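Local structure of putative oxidoreductase (Bacteroides fragilis NCTC 9343, 3EOF) at residues K18-T21 with P22-N26; H146-E149 with L150-P153. The protein binds flavin mononucleotide and probably works as an FMN-dependent oxidoreductase of the nitroreductase family. All coordinates share one frame; numbering follows the deposited sequence.

Interaction 1: residues K18-T21 with P22-N26; sequences KDIT and PDLLN
Thr21 turns its hydroxyl into the first turn of the helix that begins just after it, and its side chain meets that of Leu24 at about a right angle. Thr21 OG1 accepts from Leu24 N at 3.0 Å in a fairly straight bond, 161° at the hydrogen. Thr21 OG1 also lies 3.4 Å from Leu24 CB, which borders the threonine carbonyl as well. With chi1 at 63°, OG1 sits between the backbone N and the carbonyl carbon, and CG2 is turned away from that carbonyl carbon. Thr21 O is occupied too: Leu25 N donates to it at 3.0 Å. The hydroxyl thus serves the NH of Leu24, which has no earlier helical carbonyl to bind, while Thr21 O opens the regular i to i+4 series by taking the NH of Leu25.

This is the N-cap of helix 22-32, with Pro22, which has no NH to satisfy, as the first helical residue. A hydrophobic staple flanks it, pairing the residue before the cap with the fourth of the helix. Ile20 reaches over with its CG2 branch, set opposite its own backbone N. Ile20 CG2 packs obliquely against Leu25 CB at 4.0 Å, while Leu24 CD2 approaches the same Ile20 CG2 from another direction at 4.1 Å. Ile20 and Leu25 also rest on Val73, at the start of strand 73-80, whereas Leu24 leans on Tyr161. Asp19 OD1 accepts a weak bond from Ile20 N and forms a salt bridge with Arg50, whose NH1 also donates to Ile20 O.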
loop_
_atom_site.group_PDB
_atom_site.type_symbol
_atom_site.label_atom_id
_atom_site.label_comp_id
_atom_site.label_asym_id
_atom_site.label_seq_id
_atom_site.Cartn_x
_atom_site.Cartn_y
_atom_site.Cartn_z
ATOM N N LYS A 18 20.284 -13.609 15.511
ATOM C CA LYS A 18 21.299 -12.856 14.785
ATOM C C LYS A 18 20.662 -11.500 14.535
ATOM O O LYS A 18 19.561 -11.419 14.005
ATOM C CB LYS A 18 21.643 -13.542 13.472
ATOM C CG LYS A 18 22.578 -12.766 12.553
ATOM C CD LYS A 18 22.886 -13.604 11.320
ATOM C CE LYS A 18 23.714 -12.877 10.250
ATOM N NZ LYS A 18 24.824 -12.164 10.866
ATOM N N ASP A 19 21.336 -10.439 14.959
ATOM C CA ASP A 19 20.795 -9.093 14.856
ATOM C C ASP A 19 20.957 -8.535 13.434
ATOM O O ASP A 19 21.766 -9.023 12.661
ATOM C CB ASP A 19 21.475 -8.199 15.896
ATOM C CG ASP A 19 20.653 -6.943 16.230
ATOM O OD1 ASP A 19 19.470 -6.800 15.815
ATOM O OD2 ASP A 19 21.197 -6.083 16.933
ATOM N N ILE A 20 20.119 -7.560 13.086
ATOM C CA ILE A 20 20.235 -6.829 11.834
ATOM C C ILE A 20 21.034 -5.588 12.262
ATOM O O ILE A 20 20.642 -4.901 13.190
ATOM C CB ILE A 20 18.846 -6.443 11.245
ATOM C CG1 ILE A 20 17.938 -7.702 11.091
ATOM C CG2 ILE A 20 19.009 -5.663 9.918
ATOM C CD1 ILE A 20 16.497 -7.426 10.602
ATOM N N THR A 21 22.162 -5.310 11.627
ATOM C CA THR A 21 22.928 -4.134 12.006
ATOM C C THR A 21 22.175 -2.845 11.676
ATOM O O THR A 21 21.321 -2.820 10.777
ATOM C CB THR A 21 24.264 -4.026 11.257
ATOM O OG1 THR A 21 24.003 -3.871 9.856
ATOM C CG2 THR A 21 25.154 -5.256 11.495
ATOM N N PRO A 22 22.462 -1.768 12.427
ATOM C CA PRO A 22 21.920 -0.464 12.018
ATOM C C PRO A 22 22.293 -0.104 10.558
ATOM O O PRO A 22 21.438 0.349 9.813
ATOM C CB PRO A 22 22.547 0.514 13.032
ATOM C CG PRO A 22 22.825 -0.336 14.249
ATOM C CD PRO A 22 23.205 -1.692 13.702
ATOM N N ASP A 23 23.546 -0.316 10.145
ATOM C CA ASP A 23 23.958 0.008 8.761
ATOM C C ASP A 23 23.000 -0.612 7.745
ATOM O O ASP A 23 22.519 0.074 6.835
ATOM C CB ASP A 23 25.408 -0.414 8.439
ATOM C CG ASP A 23 26.488 0.510 9.062
ATOM O OD1 ASP A 23 26.128 1.416 9.831
ATOM O OD2 ASP A 23 27.716 0.308 8.776
ATOM N N LEU A 24 22.708 -1.897 7.927
ATOM C CA LEU A 24 21.814 -2.652 7.021
ATOM C C LEU A 24 20.358 -2.204 7.125
ATOM O O LEU A 24 19.745 -1.876 6.114
ATOM C CB LEU A 24 21.946 -4.192 7.205
ATOM C CG LEU A 24 21.060 -5.058 6.284
ATOM C CD1 LEU A 24 21.333 -4.728 4.818
ATOM C CD2 LEU A 24 21.234 -6.532 6.555
ATOM N N LEU A 25 19.788 -2.215 8.323
ATOM C CA LEU A 25 18.430 -1.726 8.473
ATOM C C LEU A 25 18.269 -0.292 7.896
ATOM O O LEU A 25 17.370 -0.022 7.129
ATOM C CB LEU A 25 17.963 -1.781 9.938
ATOM C CG LEU A 25 16.468 -1.576 10.058
ATOM C CD1 LEU A 25 15.607 -2.716 9.412
ATOM C CD2 LEU A 25 16.117 -1.405 11.554
ATOM N N ASN A 26 19.145 0.627 8.259
ATOM C CA ASN A 26 19.038 1.985 7.763
ATOM C C ASN A 26 19.234 2.085 6.272
ATOM O O ASN A 26 18.616 2.923 5.645
ATOM C CB ASN A 26 20.022 2.908 8.467
ATOM C CG ASN A 26 19.679 3.155 9.935
ATOM O OD1 ASN A 26 18.521 3.050 10.375
ATOM N ND2 ASN A 26 20.702 3.495 10.699
#

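Interaction 2: residues H146-E149 with L150-P153; sequences HLPE and LVFP
The ring of Pro153 presents one face to Leu147, whose CD1 methyl stands over it, with Leu147 CD1 3.8 Å from Pro153 CD. The ring of Pro148 is covered in a similar way by Val151: CG2 lies over one face, displaced to the CD side, with Val151 CG2 3.9 Å from Pro148 CD. The phenyl of Phe152 points to the other side of the strand and meets Phe103 edge-to-face. Between the two prolines, Leu147 and Val151 cross at about a right angle. Val151 CG1 touches Leu147 CB at 3.9 Å and Leu147 CD2 at 4.0 Å. The two Val151 methyls therefore divide the work, CG1 going to the leucine and CG2 to the proline; a chi1 of -175° puts CG1 opposite the backbone N.

A type II beta turn from Pro148 to Val151 folds the chain back so that these side chains can meet. Leu150, at its third position, has a positive phi of 71°. The closing bond, Val151 N to Pro148 O at 3.2 Å, is bent and weak. Further bonds reach the carbonyls of the turn and of Leu147: Arg82 NH1 donates to Glu149 O, and Gln244 NE2 is hydrogen-bonded to both Leu147 O and Val151 O.

Tyr183 of the second subunit packs on Leu147, Pro148 and Val151. Within the chain, the turn leads from helix 138-145 into strand 151-160. Leu147 and Val151 lie against Cys78 of the neighbouring strand 73-80, Leu150 packs on helix 82-89, and Pro153 rests on Ile141 and Ile142 of helix 138-145.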
loop_
_atom_site.group_PDB
_atom_site.type_symbol
_atom_site.label_atom_id
_atom_site.label_comp_id
_atom_site.label_asym_id
_atom_site.label_seq_id
_atom_site.Cartn_x
_atom_site.Cartn_y
_atom_site.Cartn_z
ATOM N N HIS A 146 3.728 6.160 21.122
ATOM C CA HIS A 146 3.524 7.583 21.304
ATOM C C HIS A 146 3.299 8.350 19.994
ATOM O O HIS A 146 3.856 9.424 19.786
ATOM C CB HIS A 146 4.713 8.181 22.083
ATOM C CG HIS A 146 4.945 7.510 23.396
ATOM N ND1 HIS A 146 6.073 6.769 23.668
ATOM C CD2 HIS A 146 4.156 7.412 24.493
ATOM C CE1 HIS A 146 5.987 6.274 24.891
ATOM N NE2 HIS A 146 4.833 6.651 25.413
ATOM N N LEU A 147 2.427 7.809 19.154
ATOM C CA LEU A 147 2.103 8.394 17.861
ATOM C C LEU A 147 1.092 9.507 18.124
ATOM O O LEU A 147 0.016 9.278 18.715
ATOM C CB LEU A 147 1.529 7.339 16.918
ATOM C CG LEU A 147 2.380 6.077 16.760
ATOM C CD1 LEU A 147 1.604 5.185 15.814
ATOM C CD2 LEU A 147 3.773 6.416 16.255
ATOM N N PRO A 148 1.479 10.726 17.803
ATOM C CA PRO A 148 0.645 11.860 18.031
ATOM C C PRO A 148 -0.387 12.108 16.902
ATOM O O PRO A 148 -0.537 11.295 15.990
ATOM C CB PRO A 148 1.678 13.002 18.122
ATOM C CG PRO A 148 2.737 12.627 17.280
ATOM C CD PRO A 148 2.775 11.126 17.214
ATOM N N GLU A 149 -1.084 13.240 16.954
ATOM C CA GLU A 149 -2.083 13.559 15.961
ATOM C C GLU A 149 -1.476 13.620 14.543
ATOM O O GLU A 149 -0.351 14.026 14.369
ATOM C CB GLU A 149 -2.806 14.856 16.393
ATOM C CG GLU A 149 -4.049 15.240 15.578
ATOM C CD GLU A 149 -4.855 16.375 16.213
ATOM O OE1 GLU A 149 -4.749 16.510 17.454
ATOM O OE2 GLU A 149 -5.593 17.080 15.463
ATOM N N LEU A 150 -2.246 13.167 13.555
ATOM C CA LEU A 150 -1.859 13.064 12.151
ATOM C C LEU A 150 -0.829 11.961 11.870
ATOM O O LEU A 150 -0.187 11.935 10.796
ATOM C CB LEU A 150 -1.445 14.412 11.589
ATOM C CG LEU A 150 -2.525 15.480 11.604
ATOM C CD1 LEU A 150 -1.973 16.735 10.933
ATOM C CD2 LEU A 150 -3.804 15.001 10.938
ATOM N N VAL A 151 -0.719 11.024 12.822
ATOM C CA VAL A 151 0.136 9.826 12.704
ATOM C C VAL A 151 -0.760 8.656 13.056
ATOM O O VAL A 151 -1.472 8.690 14.044
ATOM C CB VAL A 151 1.398 9.828 13.600
ATOM C CG1 VAL A 151 2.250 8.597 13.302
ATOM C CG2 VAL A 151 2.257 11.154 13.384
ATOM N N PHE A 152 -0.748 7.655 12.186
ATOM C CA PHE A 152 -1.586 6.510 12.313
ATOM C C PHE A 152 -0.808 5.256 11.868
ATOM O O PHE A 152 -0.222 5.240 10.778
ATOM C CB PHE A 152 -2.860 6.724 11.434
ATOM C CG PHE A 152 -3.947 5.723 11.729
ATOM C CD1 PHE A 152 -3.861 4.428 11.239
ATOM C CD2 PHE A 152 -5.024 6.063 12.526
ATOM C CE1 PHE A 152 -4.817 3.469 11.561
ATOM C CE2 PHE A 152 -5.986 5.117 12.849
ATOM C CZ PHE A 152 -5.878 3.812 12.349
ATOM N N PRO A 153 -0.799 4.190 12.692
ATOM C CA PRO A 153 -0.066 2.995 12.300
ATOM C C PRO A 153 -0.816 2.227 11.228
ATOM O O PRO A 153 -2.012 1.937 11.382
ATOM C CB PRO A 153 -0.011 2.197 13.584
ATOM C CG PRO A 153 -1.278 2.534 14.270
ATOM C CD PRO A 153 -1.466 3.993 14.006
#

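In the fold
From the N terminus, helix 2-7 and a loop lead to interaction 1, which starts helix 22-32. The chain then runs through strands 44-49, 73-80 and 127-131 before interaction 2 takes it from the end of helix 138-145 into strand 151-160. Both are local contacts within continuous chain, a helix start and a beta turn. They follow in series, neither enclosing nor crossing the other, and their nearest atoms are about 15 Å apart. Strand 73-80 gives them a common support: interaction 1 leans on its beginning at Val73, and interaction 2 packs further along it. Each also approaches the second subunit, through Asn26 in interaction 1 and through His146, Leu147, Pro148 and Val151 in interaction 2.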